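Local coordinates for protein ribulose-1,5-bisphosphate carboxylase/oxygenase large subunit (Rhodopseudomonas palustris, PDB 3QFW) that is a Rubisco-like protein of the Rubisco large-subunit family, whose TIM-barrel catalytic domain probably acts on a sugar-phosphate-like substrate, though its own reaction is not settled, at residues N49-Q61 with Y65-P77. Residues are numbered along the deposited sequence; the frame is centred on the assembly and turned at random.
Sequences NIVGRVEDVAELQ and YAVRIGLAAATAP
Arg-53 and Gly-70 exchange two backbone hydrogen bonds, Arg-53 N to Gly-70 O at 3.0 Å and Gly-70 N to Arg-53 O at 2.8 Å, opening the antiparallel pairing of strands 53-59 and 65-71. Ala-58 and Ala-66 form another such pair further along. Between them a classic beta bulge sets Glu-55 and Asp-56 against Arg-68, which is both acceptor and donor: Arg-68 O takes a short bond from Glu-55 N (2.7 Å, bent to 137° at the hydrogen) and a weak one from Asp-56 N, while Arg-68 N bonds Asp-56 O at 3.0 Å. Gly-70, lacking a side chain, leaves room for Glu-55 CG.

On the opposite face the residues are mostly apolar. Val-54 CG2 meets Ile-69 CD1 at 3.7 Å; chi1 of -59° sets Ile-69 CG1 beside its own backbone N and carries CD1 across. Val-57 CG1 touches Val-67 CG2 and, obliquely, the ring of Tyr-65, whose CD2 edge lies 3.3 Å from Ala-58 O. Helix 18-31 covers this face, Ile-21 reaching Val-57 and Tyr-65. On the other face, Leu-60, where the chain turns a corner, lays CD2 on Ala-66 CB.

Beyond the other end, a water bridges Ile-50 O and Ala-72 N. Thr-75 OG1 and N both bond Ala-72 O, securing the turn, while Thr-75 CG2 packs on Ile-50 CG2.

Strand 8-15 pairs with the other edge of 65-71, placing this hairpin in the N-terminal antiparallel sheet. Arg-68 NH1 forms a salt bridge with Glu-103. Seven cross-strand backbone bonds, one weak, and aliphatic contacts join the strands, without a cross-strand salt bridge. Arg-53, Glu-55, Asp-56 and Arg-68 lie on or toward the face away from helix 18-31; Glu-59 is the exception at the strand's end, its CB 4.0 Å from Tyr-65 CE2.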
loop_
_atom_site.group_PDB
_atom_site.type_symbol
_atom_site.label_atom_id
_atom_site.label_comp_id
_atom_site.label_asym_id
_atom_site.label_seq_id
_atom_site.Cartn_x
_atom_site.Cartn_y
_atom_site.Cartn_z
ATOM N N ASN B 49 12.269 4.045 26.852
ATOM C CA ASN B 49 11.672 5.144 26.101
ATOM C C ASN B 49 11.257 4.788 24.673
ATOM O O ASN B 49 10.307 5.365 24.135
ATOM C CB ASN B 49 12.625 6.337 26.070
ATOM C CG ASN B 49 12.558 7.169 27.335
ATOM O OD1 ASN B 49 11.994 6.743 28.348
ATOM N ND2 ASN B 49 13.131 8.368 27.282
ATOM N N ILE B 50 11.970 3.845 24.061
ATOM C CA ILE B 50 11.736 3.496 22.661
ATOM C C ILE B 50 11.013 2.162 22.472
ATOM O O ILE B 50 10.126 2.053 21.627
ATOM C CB ILE B 50 13.046 3.487 21.852
ATOM C CG1 ILE B 50 13.730 4.853 21.940
ATOM C CG2 ILE B 50 12.780 3.098 20.402
ATOM C CD1 ILE B 50 12.822 6.004 21.645
ATOM N N VAL B 51 11.402 1.146 23.237
ATOM C CA VAL B 51 10.667 -0.116 23.220
ATOM C C VAL B 51 9.172 0.148 23.455
ATOM O O VAL B 51 8.805 0.988 24.272
ATOM C CB VAL B 51 11.193 -1.087 24.288
ATOM C CG1 VAL B 51 10.410 -2.382 24.256
ATOM C CG2 VAL B 51 12.687 -1.360 24.079
ATOM N N GLY B 52 8.310 -0.561 22.737
ATOM C CA GLY B 52 6.879 -0.355 22.901
ATOM C C GLY B 52 6.391 -0.944 24.210
ATOM O O GLY B 52 6.903 -1.969 24.672
ATOM N N ARG B 53 5.412 -0.289 24.827
ATOM C CA ARG B 53 4.837 -0.793 26.062
ATOM C C ARG B 53 3.502 -1.457 25.792
ATOM O O ARG B 53 2.687 -0.931 25.037
ATOM C CB ARG B 53 4.620 0.354 27.061
ATOM C CG ARG B 53 5.883 1.116 27.432
ATOM C CD ARG B 53 5.628 2.091 28.584
ATOM N NE ARG B 53 4.680 3.143 28.232
ATOM C CZ ARG B 53 4.412 4.193 29.001
ATOM N NH1 ARG B 53 5.029 4.333 30.166
ATOM N NH2 ARG B 53 3.532 5.105 28.605
ATOM N N VAL B 54 3.267 -2.604 26.416
ATOM C CA VAL B 54 1.929 -3.177 26.440
ATOM C C VAL B 54 1.122 -2.461 27.527
ATOM O O VAL B 54 1.294 -2.726 28.720
ATOM C CB VAL B 54 1.959 -4.696 26.712
ATOM C CG1 VAL B 54 0.538 -5.265 26.770
ATOM C CG2 VAL B 54 2.799 -5.416 25.653
ATOM N N GLU B 55 0.261 -1.536 27.112
ATOM C CA GLU B 55 -0.539 -0.761 28.047
ATOM C C GLU B 55 -1.660 -1.605 28.628
ATOM O O GLU B 55 -2.013 -1.464 29.802
ATOM C CB GLU B 55 -1.133 0.472 27.358
ATOM C CG GLU B 55 -0.111 1.529 26.983
ATOM C CD GLU B 55 0.176 2.484 28.119
ATOM O OE1 GLU B 55 1.063 2.179 28.950
ATOM O OE2 GLU B 55 -0.493 3.541 28.184
ATOM N N ASP B 56 -2.227 -2.476 27.801
ATOM C CA ASP B 56 -3.388 -3.249 28.217
ATOM C C ASP B 56 -3.640 -4.477 27.353
ATOM O O ASP B 56 -3.332 -4.492 26.159
ATOM C CB ASP B 56 -4.640 -2.372 28.202
ATOM C CG ASP B 56 -5.815 -3.028 28.895
ATOM O OD1 ASP B 56 -5.691 -3.338 30.102
ATOM O OD2 ASP B 56 -6.857 -3.243 28.237
ATOM N N VAL B 57 -4.216 -5.500 27.976
ATOM C CA VAL B 57 -4.701 -6.669 27.264
ATOM C C VAL B 57 -6.107 -7.014 27.749
ATOM O O VAL B 57 -6.324 -7.249 28.938
ATOM C CB VAL B 57 -3.776 -7.881 27.473
ATOM C CG1 VAL B 57 -4.235 -9.043 26.618
ATOM C CG2 VAL B 57 -2.334 -7.512 27.152
ATOM N N ALA B 58 -7.063 -7.039 26.828
ATOM C CA ALA B 58 -8.441 -7.339 27.183
ATOM C C ALA B 58 -9.013 -8.440 26.306
ATOM O O ALA B 58 -8.611 -8.603 25.151
ATOM C CB ALA B 58 -9.301 -6.084 27.090
ATOM N N GLU B 59 -9.954 -9.198 26.860
ATOM C CA GLU B 59 -10.635 -10.226 26.086
ATOM C C GLU B 59 -11.876 -9.665 25.428
ATOM O O GLU B 59 -12.791 -9.183 26.102
ATOM C CB GLU B 59 -10.996 -11.437 26.949
ATOM C CG GLU B 59 -11.836 -12.471 26.205
ATOM C CD GLU B 59 -11.956 -13.791 26.947
ATOM O OE1 GLU B 59 -11.022 -14.145 27.702
ATOM O OE2 GLU B 59 -12.986 -14.476 26.767
ATOM N N LEU B 60 -11.900 -9.716 24.104
ATOM C CA LEU B 60 -13.076 -9.324 23.350
ATOM C C LEU B 60 -14.051 -10.486 23.380
ATOM O O LEU B 60 -15.248 -10.313 23.609
ATOM C CB LEU B 60 -12.694 -8.992 21.911
ATOM C CG LEU B 60 -11.678 -7.861 21.760
ATOM C CD1 LEU B 60 -11.309 -7.666 20.300
ATOM C CD2 LEU B 60 -12.231 -6.581 22.362
ATOM N N GLN B 61 -13.509 -11.673 23.148
ATOM C CA GLN B 61 -14.252 -12.920 23.217
ATOM C C GLN B 61 -13.203 -14.015 23.291
ATOM O O GLN B 61 -12.029 -13.752 23.048
ATOM C CB GLN B 61 -15.135 -13.100 21.980
ATOM C CG GLN B 61 -14.390 -13.075 20.661
ATOM C CD GLN B 61 -15.310 -13.283 19.474
ATOM O OE1 GLN B 61 -16.485 -12.926 19.517
ATOM N NE2 GLN B 61 -14.777 -13.867 18.405
ATOM N N TYR B 65 -8.333 -11.017 21.417
ATOM C CA TYR B 65 -7.953 -10.001 22.385
ATOM C C TYR B 65 -7.760 -8.643 21.740
ATOM O O TYR B 65 -7.402 -8.542 20.569
ATOM C CB TYR B 65 -6.660 -10.401 23.096
ATOM C CG TYR B 65 -6.800 -11.653 23.917
ATOM C CD1 TYR B 65 -6.591 -12.902 23.350
ATOM C CD2 TYR B 65 -7.161 -11.589 25.257
ATOM C CE1 TYR B 65 -6.725 -14.058 24.097
ATOM C CE2 TYR B 65 -7.299 -12.735 26.014
ATOM C CZ TYR B 65 -7.080 -13.968 25.431
ATOM O OH TYR B 65 -7.218 -15.112 26.183
ATOM N N ALA B 66 -8.003 -7.602 22.523
ATOM C CA ALA B 66 -7.616 -6.259 22.145
ATOM C C ALA B 66 -6.374 -5.903 22.943
ATOM O O ALA B 66 -6.327 -6.092 24.160
ATOM C CB ALA B 66 -8.736 -5.273 22.429
ATOM N N VAL B 67 -5.362 -5.401 22.253
ATOM C CA VAL B 67 -4.107 -5.065 22.904
ATOM C C VAL B 67 -3.731 -3.626 22.605
ATOM O O VAL B 67 -3.594 -3.236 21.448
ATOM C CB VAL B 67 -2.980 -6.027 22.477
ATOM C CG1 VAL B 67 -1.640 -5.610 23.091
ATOM C CG2 VAL B 67 -3.345 -7.459 22.863
ATOM N N ARG B 68 -3.602 -2.838 23.666
ATOM C CA ARG B 68 -3.177 -1.451 23.557
ATOM C C ARG B 68 -1.671 -1.357 23.731
ATOM O O ARG B 68 -1.120 -1.791 24.751
ATOM C CB ARG B 68 -3.890 -0.587 24.599
ATOM C CG ARG B 68 -5.328 -0.260 24.232
ATOM C CD ARG B 68 -6.085 0.401 25.389
ATOM N NE ARG B 68 -5.544 1.708 25.756
ATOM C CZ ARG B 68 -5.953 2.867 25.245
ATOM N NH1 ARG B 68 -6.895 2.889 24.315
ATOM N NH2 ARG B 68 -5.404 4.006 25.650
ATOM N N ILE B 69 -1.007 -0.792 22.731
ATOM C CA ILE B 69 0.438 -0.625 22.773
ATOM C C ILE B 69 0.796 0.841 22.731
ATOM O O ILE B 69 0.318 1.583 21.874
ATOM C CB ILE B 69 1.121 -1.319 21.583
ATOM C CG1 ILE B 69 0.786 -2.810 21.579
ATOM C CG2 ILE B 69 2.644 -1.111 21.635
ATOM C CD1 ILE B 69 1.312 -3.541 22.789
ATOM N N GLY B 70 1.636 1.258 23.670
ATOM C CA GLY B 70 2.127 2.619 23.706
ATOM C C GLY B 70 3.416 2.682 22.922
ATOM O O GLY B 70 4.410 2.057 23.300
ATOM N N LEU B 71 3.404 3.430 21.827
ATOM C CA LEU B 71 4.563 3.528 20.947
ATOM C C LEU B 71 5.213 4.896 21.072
ATOM O O LEU B 71 4.542 5.914 20.946
ATOM C CB LEU B 71 4.164 3.277 19.488
ATOM C CG LEU B 71 3.656 1.878 19.109
ATOM C CD1 LEU B 71 3.190 1.833 17.654
ATOM C CD2 LEU B 71 4.722 0.821 19.354
ATOM N N ALA B 72 6.519 4.921 21.327
ATOM C CA ALA B 72 7.238 6.188 21.427
ATOM C C ALA B 72 7.008 7.052 20.191
ATOM O O ALA B 72 7.293 6.625 19.070
ATOM C CB ALA B 72 8.716 5.950 21.635
ATOM N N ALA B 73 6.482 8.258 20.396
ATOM C CA ALA B 73 6.271 9.198 19.296
ATOM C C ALA B 73 7.557 9.511 18.528
ATOM O O ALA B 73 7.513 9.849 17.343
ATOM C CB ALA B 73 5.641 10.490 19.807
ATOM N N ALA B 74 8.693 9.421 19.210
ATOM C CA ALA B 74 9.977 9.728 18.586
ATOM C C ALA B 74 10.195 8.863 17.351
ATOM O O ALA B 74 10.793 9.305 16.376
ATOM C CB ALA B 74 11.115 9.530 19.574
ATOM N N THR B 75 9.694 7.633 17.403
ATOM C CA THR B 75 9.921 6.672 16.326
ATOM C C THR B 75 9.087 6.996 15.087
ATOM O O THR B 75 9.435 6.593 13.972
ATOM C CB THR B 75 9.637 5.229 16.786
ATOM O OG1 THR B 75 8.231 5.042 16.979
ATOM C CG2 THR B 75 10.358 4.941 18.086
ATOM N N ALA B 76 7.990 7.730 15.269
ATOM C CA ALA B 76 7.135 8.041 14.128
ATOM C C ALA B 76 6.764 9.522 14.007
ATOM O O ALA B 76 5.755 9.976 14.573
ATOM C CB ALA B 76 5.893 7.162 14.155
ATOM N N PRO B 77 7.566 10.280 13.243
ATOM C CA PRO B 77 7.315 11.695 12.971
ATOM C C PRO B 77 5.997 11.847 12.217
ATOM O O PRO B 77 5.471 10.852 11.713
ATOM C CB PRO B 77 8.488 12.096 12.057
ATOM C CG PRO B 77 9.457 10.986 12.124
ATOM C CD PRO B 77 8.663 9.759 12.417
HETATM O O HOH W 1 7.662 2.445 20.617
HETATM O O HOH W 2 -6.688 -3.230 25.363
#